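Local coordinates for phosphoribosylaminoimidazole carboxylase, ATPase subunit (Bacillus anthracis, PDB 4DLK), which probably catalyses the ATP-dependent carboxylation of aminoimidazole ribonucleotide with bicarbonate to N5-carboxyaminoimidazole ribonucleotide, a step of purine biosynthesis, at residues Gly12-Gly17 against Asp71-Glu76. Residues are numbered along the deposited sequence; the frame is centred on the assembly and turned at random.
Sequences GIIGGG and DVVTYE. With ATP (adenosine-5'-triphosphate), chain G.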
# COMPACT_ATOMS: atom_id res chain seq x y z
N GLY A 12 -0.39 -19.05 -1.19
CA GLY A 12 -1.74 -19.58 -1.13
C GLY A 12 -2.40 -19.16 0.16
O GLY A 12 -1.80 -19.23 1.23
N ILE A 13 -3.65 -18.71 0.07
CA ILE A 13 -4.36 -18.21 1.23
C ILE A 13 -5.66 -18.99 1.42
O ILE A 13 -6.49 -19.06 0.50
CB ILE A 13 -4.67 -16.69 1.12
CG1 ILE A 13 -3.38 -15.89 0.91
CG2 ILE A 13 -5.41 -16.21 2.37
CD1 ILE A 13 -3.59 -14.42 0.52
N ILE A 14 -5.83 -19.57 2.61
CA ILE A 14 -7.07 -20.22 3.00
C ILE A 14 -8.00 -19.19 3.63
O ILE A 14 -7.76 -18.71 4.73
CB ILE A 14 -6.84 -21.44 3.94
CG1 ILE A 14 -5.95 -22.49 3.25
CG2 ILE A 14 -8.17 -22.08 4.33
CD1 ILE A 14 -5.32 -23.49 4.20
N GLY A 15 -9.05 -18.83 2.89
CA GLY A 15 -10.00 -17.81 3.29
C GLY A 15 -9.86 -16.59 2.39
O GLY A 15 -8.77 -16.02 2.27
N GLY A 16 -10.96 -16.17 1.78
CA GLY A 16 -10.92 -15.07 0.81
C GLY A 16 -11.56 -13.76 1.24
O GLY A 16 -11.89 -12.94 0.38
N GLY A 17 -11.72 -13.56 2.54
CA GLY A 17 -12.30 -12.32 3.08
C GLY A 17 -11.37 -11.12 2.96
O GLY A 17 -10.33 -11.19 2.30
N ASP A 71 3.77 -22.05 -3.11
CA ASP A 71 5.11 -22.21 -2.55
C ASP A 71 5.10 -22.04 -1.04
O ASP A 71 5.97 -22.57 -0.33
CB ASP A 71 6.06 -21.24 -3.24
CG ASP A 71 6.07 -21.44 -4.75
OD1 ASP A 71 6.81 -22.33 -5.21
OD2 ASP A 71 5.33 -20.72 -5.46
N VAL A 72 4.12 -21.29 -0.55
CA VAL A 72 3.86 -21.15 0.87
C VAL A 72 2.35 -21.01 1.07
O VAL A 72 1.66 -20.44 0.21
CB VAL A 72 4.65 -19.97 1.49
CG1 VAL A 72 4.23 -18.63 0.90
CG2 VAL A 72 4.51 -19.95 3.01
N VAL A 73 1.84 -21.55 2.17
CA VAL A 73 0.43 -21.46 2.49
C VAL A 73 0.23 -20.72 3.81
O VAL A 73 0.96 -20.94 4.78
CB VAL A 73 -0.25 -22.85 2.57
CG1 VAL A 73 -1.72 -22.70 2.94
CG2 VAL A 73 -0.14 -23.57 1.23
N THR A 74 -0.76 -19.84 3.83
CA THR A 74 -1.18 -19.16 5.04
C THR A 74 -2.72 -19.14 5.08
O THR A 74 -3.37 -19.66 4.17
CB THR A 74 -0.55 -17.75 5.15
OG1 THR A 74 -0.84 -17.18 6.42
CG2 THR A 74 -1.04 -16.82 4.04
N TYR A 75 -3.30 -18.55 6.12
CA TYR A 75 -4.75 -18.56 6.30
C TYR A 75 -5.27 -17.23 6.87
O TYR A 75 -4.54 -16.52 7.54
CB TYR A 75 -5.14 -19.72 7.24
CG TYR A 75 -4.51 -19.59 8.61
CD1 TYR A 75 -3.29 -20.21 8.90
CD2 TYR A 75 -5.09 -18.79 9.59
CE1 TYR A 75 -2.70 -20.06 10.15
CE2 TYR A 75 -4.50 -18.63 10.83
CZ TYR A 75 -3.31 -19.27 11.10
OH TYR A 75 -2.74 -19.09 12.35
N GLU A 76 -6.52 -16.90 6.57
CA GLU A 76 -7.26 -15.91 7.35
C GLU A 76 -8.40 -16.61 8.08
O GLU A 76 -8.89 -16.13 9.10
CB GLU A 76 -7.83 -14.78 6.46
CG GLU A 76 -8.89 -15.25 5.48
CD GLU A 76 -10.04 -14.29 5.25
OE1 GLU A 76 -9.85 -13.05 5.28
OE2 GLU A 76 -11.16 -14.79 4.99
PG ATP G . -12.66 -8.37 16.65
O1G ATP G . -13.86 -9.16 16.16
O2G ATP G . -12.95 -6.93 16.98
O3G ATP G . -11.81 -9.07 17.69
PB ATP G . -11.54 -9.38 14.23
O1B ATP G . -10.31 -9.14 13.38
O2B ATP G . -11.71 -10.72 14.93
O3B ATP G . -11.69 -8.23 15.35
PA ATP G . -12.89 -9.30 11.72
O1A ATP G . -11.96 -8.33 11.04
O2A ATP G . -14.36 -9.33 11.37
O3A ATP G . -12.84 -9.12 13.33
O5' ATP G . -12.29 -10.77 11.54
C5' ATP G . -12.29 -11.40 10.26
C4' ATP G . -11.98 -12.85 10.58
O4' ATP G . -13.06 -13.42 11.33
C3' ATP G . -11.80 -13.69 9.33
O3' ATP G . -10.60 -14.44 9.54
C2' ATP G . -13.02 -14.59 9.30
O2' ATP G . -12.70 -15.87 8.74
C1' ATP G . -13.37 -14.70 10.79
N9 ATP G . -14.78 -15.08 11.07
C8 ATP G . -15.88 -14.73 10.35
N7 ATP G . -17.00 -15.27 10.90
C5 ATP G . -16.63 -15.98 11.98
C6 ATP G . -17.31 -16.80 13.01
N6 ATP G . -18.66 -16.96 12.98
N1 ATP G . -16.56 -17.37 13.98
C2 ATP G . -15.22 -17.22 14.03
N3 ATP G . -14.53 -16.49 13.12
C4 ATP G . -15.16 -15.85 12.09
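G12-I14 and V72-Y75 run as parallel neighbouring strands, tied by a regular ladder in which G12 N bonds V72 O (2.8 Å), T74 N bonds G12 O, I14 N bonds T74 O and E76 N bonds I14 O (2.9 Å). On one face, I14 CD1 reaches across to V73 CG1 at 3.9 Å, and I14 CB packs on Y75 CB; branched aliphatic residues suit this face, where I63 and L66 of helix 60-68 cover I14. On the other, I13 and T74 lie side by side, CG1 to CG2 4.0 Å. With OG1 anti to the backbone N (chi1 -173°), T74 lays its methyl beside the isoleucine while its hydroxyl bonds Q96 and H292. This is the Rossmann-like sheet of the preATP-grasp domain, and G15-G17 form its glycine-rich turn into helix 18-29. E76 bends to that turn: CG sits between the backbone N and carbonyl carbon (chi1 65°), passing 3.3 Å from G15 O, and the chain bends again at chi2. OE2 thereby accepts G17 N at 2.8 Å, the donor standing 53° out of the carboxylate plane, while OE1 takes G20 N; a carboxylate suits the place because its two oxygens can serve both amides. Glycine suits G15, whose positive phi other residues rarely adopt, and E76 packs directly against bare backbone at G15 and G17. E76 is also part of the ATP pocket, beside the ribose.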